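Local atomic coordinates of quinoline 2-oxidoreductase large subunit (Pseudomonas putida, PDB entry 1T3Q), a protein that probably hydroxylates quinoline at carbon 2, as the molybdenum-carrying large subunit of a xanthine dehydrogenase family enzyme. Residues A35-R49 with R277-G291. Residues are numbered along the deposited sequence; the frame is centred on the assembly and turned at random.
Sequences ADLVLSGMLHVASLR and RPVRWIEDRQENFLG
A chi1 of 174° swings the R280 chain away from its own backbone N, and the chain runs extended to NE, which carries NH1 to A35 O, while R277, folded at chi3 (64°), turns its guanidinium back onto G41. R277 lies just before, and R280 within, the short parallel beta pairing of strands 43-49 and 279-282, neighbours in a mixed sheet joining the a/b hammerhead region to the first molybdopterin-binding region. L43 N donates to P278 O, R280 N to L43 O, and V45 N to R280 O, the last at 3.1 Å. The strands then splay apart, and water 3 links V45 O and R280 O to I282 N.

G41, whose positive phi favours glycine, sits in the type II turn leading into strand 43-49. Its O accepts from R277 NE and R277 NH2, each at 2.9 Å; NE lies on a lone pair, NH2 above the carbonyl plane. L43 CD2 lies over one guanidinium face, toward its rim, 3.8 Å from R277 NH2. A leucine in place of R277 would probably leave G41 O without both donors, costing the turn its side-chain tie to the start of 277-291.

R280 needs its length: NH1 meets A35 O at 3.0 Å, nearly straight (165°), in both the carbonyl and guanidinium planes. I282 CG1 lies over the centre of one guanidinium face. Water 1 joins NE to L37 O, water 2 joins NH2 to H44 ND1, and M42 packs its thioether on the aliphatic stem.

V45 is buried, and its apolar branch CG1 packs 3.5 Å from W281 CB. Farther along, E287 shares a capping box with D284 and pairs through OE2 with R124; R49 NH1 binds G113 O, while R49 NH2 makes a salt bridge with E287 OE1, 3.0 Å away, meeting it from above the carboxylate plane.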
loop_
_atom_site.group_PDB
_atom_site.type_symbol
_atom_site.label_atom_id
_atom_site.label_comp_id
_atom_site.label_asym_id
_atom_site.label_seq_id
_atom_site.Cartn_x
_atom_site.Cartn_y
_atom_site.Cartn_z
ATOM N N ALA B 35 -11.945 3.416 -7.262
ATOM C CA ALA B 35 -12.912 2.373 -6.932
ATOM C C ALA B 35 -12.290 0.978 -6.889
ATOM O O ALA B 35 -12.888 0.045 -6.353
ATOM C CB ALA B 35 -14.076 2.401 -7.931
ATOM N N ASP B 36 -11.091 0.828 -7.447
ATOM C CA ASP B 36 -10.425 -0.473 -7.457
ATOM C C ASP B 36 -9.685 -0.759 -6.158
ATOM O O ASP B 36 -9.324 -1.902 -5.883
ATOM C CB ASP B 36 -9.431 -0.567 -8.628
ATOM C CG ASP B 36 -10.073 -0.249 -9.965
ATOM O OD1 ASP B 36 -11.278 -0.527 -10.109
ATOM O OD2 ASP B 36 -9.378 0.270 -10.873
ATOM N N LEU B 37 -9.465 0.274 -5.354
ATOM C CA LEU B 37 -8.743 0.103 -4.101
ATOM C C LEU B 37 -9.500 -0.764 -3.099
ATOM O O LEU B 37 -10.705 -0.610 -2.911
ATOM C CB LEU B 37 -8.442 1.472 -3.476
ATOM C CG LEU B 37 -7.632 1.470 -2.173
ATOM C CD1 LEU B 37 -6.188 1.084 -2.455
ATOM C CD2 LEU B 37 -7.684 2.860 -1.538
ATOM N N VAL B 38 -8.778 -1.683 -2.467
ATOM C CA VAL B 38 -9.361 -2.568 -1.469
ATOM C C VAL B 38 -8.573 -2.459 -0.172
ATOM O O VAL B 38 -7.363 -2.689 -0.151
ATOM C CB VAL B 38 -9.341 -4.047 -1.932
ATOM C CG1 VAL B 38 -9.819 -4.959 -0.795
ATOM C CG2 VAL B 38 -10.243 -4.222 -3.155
ATOM N N LEU B 39 -9.262 -2.090 0.902
ATOM C CA LEU B 39 -8.634 -1.970 2.213
ATOM C C LEU B 39 -9.384 -2.858 3.202
ATOM O O LEU B 39 -10.613 -2.955 3.156
ATOM C CB LEU B 39 -8.661 -0.521 2.701
ATOM C CG LEU B 39 -7.877 0.521 1.902
ATOM C CD1 LEU B 39 -7.953 1.851 2.623
ATOM C CD2 LEU B 39 -6.426 0.086 1.741
ATOM N N SER B 40 -8.639 -3.508 4.086
ATOM C CA SER B 40 -9.223 -4.395 5.081
ATOM C C SER B 40 -10.222 -3.661 5.973
ATOM O O SER B 40 -9.960 -2.543 6.424
ATOM C CB SER B 40 -8.111 -5.012 5.941
ATOM O OG SER B 40 -8.652 -5.880 6.924
ATOM N N GLY B 41 -11.368 -4.292 6.208
ATOM C CA GLY B 41 -12.396 -3.704 7.057
ATOM C C GLY B 41 -13.085 -2.483 6.480
ATOM O O GLY B 41 -13.849 -1.803 7.165
ATOM N N MET B 42 -12.819 -2.214 5.210
ATOM C CA MET B 42 -13.383 -1.071 4.505
ATOM C C MET B 42 -14.910 -0.983 4.565
ATOM O O MET B 42 -15.611 -1.955 4.267
ATOM C CB MET B 42 -12.922 -1.131 3.047
ATOM C CG MET B 42 -13.165 0.102 2.219
ATOM S SD MET B 42 -12.279 -0.081 0.659
ATOM C CE MET B 42 -13.094 -1.498 -0.042
ATOM N N LEU B 43 -15.413 0.192 4.942
ATOM C CA LEU B 43 -16.852 0.448 5.022
ATOM C C LEU B 43 -17.277 1.359 3.870
ATOM O O LEU B 43 -16.432 1.972 3.203
ATOM C CB LEU B 43 -17.213 1.086 6.371
ATOM C CG LEU B 43 -17.038 0.177 7.589
ATOM C CD1 LEU B 43 -17.204 0.984 8.867
ATOM C CD2 LEU B 43 -18.054 -0.962 7.526
ATOM N N HIS B 44 -18.585 1.463 3.650
ATOM C CA HIS B 44 -19.121 2.246 2.546
ATOM C C HIS B 44 -20.098 3.341 2.939
ATOM O O HIS B 44 -20.953 3.147 3.806
ATOM C CB HIS B 44 -19.803 1.300 1.564
ATOM C CG HIS B 44 -18.918 0.183 1.108
ATOM N ND1 HIS B 44 -18.313 0.172 -0.130
ATOM C CD2 HIS B 44 -18.490 -0.932 1.748
ATOM C CE1 HIS B 44 -17.549 -0.901 -0.233
ATOM N NE2 HIS B 44 -17.639 -1.587 0.893
ATOM N N VAL B 45 -19.982 4.489 2.284
ATOM C CA VAL B 45 -20.878 5.597 2.587
ATOM C C VAL B 45 -21.883 5.826 1.463
ATOM O O VAL B 45 -21.572 5.638 0.283
ATOM C CB VAL B 45 -20.086 6.910 2.845
ATOM C CG1 VAL B 45 -19.397 7.372 1.577
ATOM C CG2 VAL B 45 -21.025 7.998 3.369
ATOM N N ALA B 46 -23.104 6.196 1.847
ATOM C CA ALA B 46 -24.174 6.513 0.905
ATOM C C ALA B 46 -24.749 7.825 1.411
ATOM O O ALA B 46 -24.647 8.124 2.602
ATOM C CB ALA B 46 -25.243 5.442 0.910
ATOM N N SER B 47 -25.357 8.601 0.523
ATOM C CA SER B 47 -25.901 9.891 0.924
ATOM C C SER B 47 -27.381 10.102 0.641
ATOM O O SER B 47 -27.929 9.581 -0.334
ATOM C CB SER B 47 -25.120 11.016 0.231
ATOM O OG SER B 47 -23.739 10.954 0.543
ATOM N N LEU B 48 -28.025 10.858 1.521
ATOM C CA LEU B 48 -29.420 11.229 1.339
ATOM C C LEU B 48 -29.287 12.700 0.964
ATOM O O LEU B 48 -28.608 13.461 1.658
ATOM C CB LEU B 48 -30.222 11.098 2.636
ATOM C CG LEU B 48 -31.642 11.673 2.544
ATOM C CD1 LEU B 48 -32.424 10.961 1.440
ATOM C CD2 LEU B 48 -32.354 11.521 3.887
ATOM N N ARG B 49 -29.920 13.096 -0.132
ATOM C CA ARG B 49 -29.825 14.469 -0.602
ATOM C C ARG B 49 -31.140 15.228 -0.559
ATOM O O ARG B 49 -32.217 14.638 -0.467
ATOM C CB ARG B 49 -29.281 14.472 -2.028
ATOM C CG ARG B 49 -27.926 13.805 -2.132
ATOM C CD ARG B 49 -27.524 13.512 -3.562
ATOM N NE ARG B 49 -26.238 12.817 -3.572
ATOM C CZ ARG B 49 -25.057 13.423 -3.530
ATOM N NH1 ARG B 49 -24.986 14.747 -3.492
ATOM N NH2 ARG B 49 -23.945 12.700 -3.502
ATOM N N ARG B 277 -12.083 2.750 11.056
ATOM C CA ARG B 277 -12.007 1.830 9.923
ATOM C C ARG B 277 -12.013 2.630 8.624
ATOM O O ARG B 277 -12.444 3.782 8.600
ATOM C CB ARG B 277 -13.194 0.864 9.940
ATOM C CG ARG B 277 -13.182 -0.078 11.130
ATOM C CD ARG B 277 -14.416 -0.941 11.172
ATOM N NE ARG B 277 -14.505 -1.836 10.023
ATOM C CZ ARG B 277 -15.487 -2.713 9.845
ATOM N NH1 ARG B 277 -16.462 -2.809 10.745
ATOM N NH2 ARG B 277 -15.499 -3.489 8.769
ATOM N N PRO B 278 -11.525 2.032 7.526
ATOM C CA PRO B 278 -11.512 2.761 6.255
ATOM C C PRO B 278 -12.934 3.056 5.795
ATOM O O PRO B 278 -13.850 2.262 6.020
ATOM C CB PRO B 278 -10.791 1.797 5.303
ATOM C CG PRO B 278 -9.947 0.978 6.206
ATOM C CD PRO B 278 -10.863 0.726 7.382
ATOM N N VAL B 279 -13.120 4.207 5.160
ATOM C CA VAL B 279 -14.432 4.593 4.654
ATOM C C VAL B 279 -14.308 4.957 3.186
ATOM O O VAL B 279 -13.566 5.871 2.814
ATOM C CB VAL B 279 -15.009 5.791 5.429
ATOM C CG1 VAL B 279 -16.352 6.192 4.835
ATOM C CG2 VAL B 279 -15.155 5.430 6.902
ATOM N N ARG B 280 -15.053 4.230 2.361
ATOM C CA ARG B 280 -15.038 4.395 0.918
ATOM C C ARG B 280 -16.239 5.146 0.361
ATOM O O ARG B 280 -17.390 4.820 0.667
ATOM C CB ARG B 280 -14.958 3.004 0.276
ATOM C CG ARG B 280 -15.065 2.925 -1.248
ATOM C CD ARG B 280 -14.943 1.452 -1.622
ATOM N NE ARG B 280 -14.796 1.161 -3.043
ATOM C CZ ARG B 280 -15.808 0.986 -3.884
ATOM N NH1 ARG B 280 -15.566 0.708 -5.156
ATOM N NH2 ARG B 280 -17.059 1.092 -3.460
ATOM N N TRP B 281 -15.950 6.157 -0.456
ATOM C CA TRP B 281 -16.975 6.951 -1.121
ATOM C C TRP B 281 -16.750 6.893 -2.629
ATOM O O TRP B 281 -15.789 7.468 -3.136
ATOM C CB TRP B 281 -16.915 8.419 -0.684
ATOM C CG TRP B 281 -17.659 9.359 -1.613
ATOM C CD1 TRP B 281 -18.993 9.343 -1.902
ATOM C CD2 TRP B 281 -17.099 10.447 -2.368
ATOM N NE1 TRP B 281 -19.302 10.348 -2.789
ATOM C CE2 TRP B 281 -18.159 11.042 -3.092
ATOM C CE3 TRP B 281 -15.808 10.977 -2.499
ATOM C CZ2 TRP B 281 -17.969 12.144 -3.936
ATOM C CZ3 TRP B 281 -15.615 12.075 -3.338
ATOM C CH2 TRP B 281 -16.694 12.646 -4.047
ATOM N N ILE B 282 -17.627 6.184 -3.332
ATOM C CA ILE B 282 -17.561 6.089 -4.787
ATOM C C ILE B 282 -18.961 6.486 -5.238
ATOM O O ILE B 282 -19.917 5.727 -5.071
ATOM C CB ILE B 282 -17.253 4.647 -5.262
ATOM C CG1 ILE B 282 -15.890 4.196 -4.732
ATOM C CG2 ILE B 282 -17.294 4.587 -6.784
ATOM C CD1 ILE B 282 -14.708 5.002 -5.269
ATOM N N GLU B 283 -19.088 7.683 -5.800
ATOM C CA GLU B 283 -20.394 8.177 -6.219
ATOM C C GLU B 283 -20.875 7.572 -7.526
ATOM O O GLU B 283 -20.068 7.123 -8.348
ATOM C CB GLU B 283 -20.360 9.700 -6.349
ATOM C CG GLU B 283 -19.879 10.203 -7.699
ATOM C CD GLU B 283 -19.751 11.712 -7.751
ATOM O OE1 GLU B 283 -20.474 12.404 -6.999
ATOM O OE2 GLU B 283 -18.938 12.208 -8.561
ATOM N N ASP B 284 -22.192 7.549 -7.713
ATOM C CA ASP B 284 -22.758 7.021 -8.950
ATOM C C ASP B 284 -22.961 8.167 -9.938
ATOM O O ASP B 284 -22.744 9.331 -9.597
ATOM C CB ASP B 284 -24.065 6.262 -8.681
ATOM C CG ASP B 284 -25.154 7.130 -8.067
ATOM O OD1 ASP B 284 -25.900 6.600 -7.216
ATOM O OD2 ASP B 284 -25.285 8.315 -8.434
ATOM N N ARG B 285 -23.374 7.848 -11.160
ATOM C CA ARG B 285 -23.553 8.869 -12.184
ATOM C C ARG B 285 -24.540 9.982 -11.820
ATOM O O ARG B 285 -24.316 11.144 -12.154
ATOM C CB ARG B 285 -23.966 8.216 -13.506
ATOM C CG ARG B 285 -24.080 9.192 -14.675
ATOM C CD ARG B 285 -22.788 9.974 -14.908
ATOM N NE ARG B 285 -21.628 9.104 -15.099
ATOM C CZ ARG B 285 -20.386 9.547 -15.279
ATOM N NH1 ARG B 285 -20.139 10.855 -15.290
ATOM N NH2 ARG B 285 -19.389 8.686 -15.454
ATOM N N GLN B 286 -25.625 9.635 -11.137
ATOM C CA GLN B 286 -26.610 10.640 -10.746
ATOM C C GLN B 286 -26.016 11.638 -9.762
ATOM O O GLN B 286 -26.268 12.839 -9.864
ATOM C CB GLN B 286 -27.844 9.966 -10.140
ATOM C CG GLN B 286 -28.726 9.314 -11.186
ATOM C CD GLN B 286 -27.968 8.294 -12.015
ATOM O OE1 GLN B 286 -27.537 7.269 -11.495
ATOM N NE2 GLN B 286 -27.788 8.577 -13.308
ATOM N N GLU B 287 -25.225 11.142 -8.817
ATOM C CA GLU B 287 -24.598 12.016 -7.832
ATOM C C GLU B 287 -23.592 12.946 -8.506
ATOM O O GLU B 287 -23.382 14.077 -8.053
ATOM C CB GLU B 287 -23.900 11.187 -6.757
ATOM C CG GLU B 287 -24.827 10.221 -6.037
ATOM C CD GLU B 287 -24.102 9.416 -4.991
ATOM O OE1 GLU B 287 -24.210 9.764 -3.796
ATOM O OE2 GLU B 287 -23.414 8.438 -5.361
ATOM N N ASN B 288 -22.965 12.481 -9.587
ATOM C CA ASN B 288 -22.003 13.337 -10.282
ATOM C C ASN B 288 -22.745 14.522 -10.895
ATOM O O ASN B 288 -22.232 15.641 -10.914
ATOM C CB ASN B 288 -21.258 12.571 -11.374
ATOM C CG ASN B 288 -20.022 13.309 -11.853
ATOM O OD1 ASN B 288 -18.969 13.293 -11.193
ATOM N ND2 ASN B 288 -20.142 13.973 -12.987
ATOM N N PHE B 289 -23.951 14.287 -11.397
ATOM C CA PHE B 289 -24.737 15.375 -11.967
ATOM C C PHE B 289 -25.330 16.247 -10.858
ATOM O O PHE B 289 -25.360 17.466 -10.972
ATOM C CB PHE B 289 -25.872 14.837 -12.844
ATOM C CG PHE B 289 -25.426 14.399 -14.215
ATOM C CD1 PHE B 289 -25.553 13.072 -14.608
ATOM C CD2 PHE B 289 -24.860 15.311 -15.099
ATOM C CE1 PHE B 289 -25.115 12.657 -15.868
ATOM C CE2 PHE B 289 -24.418 14.910 -16.362
ATOM C CZ PHE B 289 -24.545 13.579 -16.746
ATOM N N LEU B 290 -25.775 15.612 -9.781
ATOM C CA LEU B 290 -26.390 16.319 -8.657
ATOM C C LEU B 290 -25.479 17.103 -7.722
ATOM O O LEU B 290 -25.761 18.262 -7.404
ATOM C CB LEU B 290 -27.187 15.335 -7.794
ATOM C CG LEU B 290 -28.558 14.864 -8.269
ATOM C CD1 LEU B 290 -28.990 13.658 -7.445
ATOM C CD2 LEU B 290 -29.562 16.001 -8.147
ATOM N N GLY B 291 -24.399 16.469 -7.272
ATOM C CA GLY B 291 -23.528 17.113 -6.306
ATOM C C GLY B 291 -22.081 17.446 -6.598
ATOM O O GLY B 291 -21.327 17.702 -5.662
HETATM O O HOH W 1 -12.111 1.706 -3.443
HETATM O O HOH W 2 -18.584 2.502 -1.616
HETATM O O HOH W 3 -19.734 4.861 -1.534
HETATM O O HOH W 4 -25.069 7.778 -2.024
HETATM O O HOH W 5 -22.351 15.946 -3.241
HETATM O O HOH W 6 -21.287 12.266 -4.170
#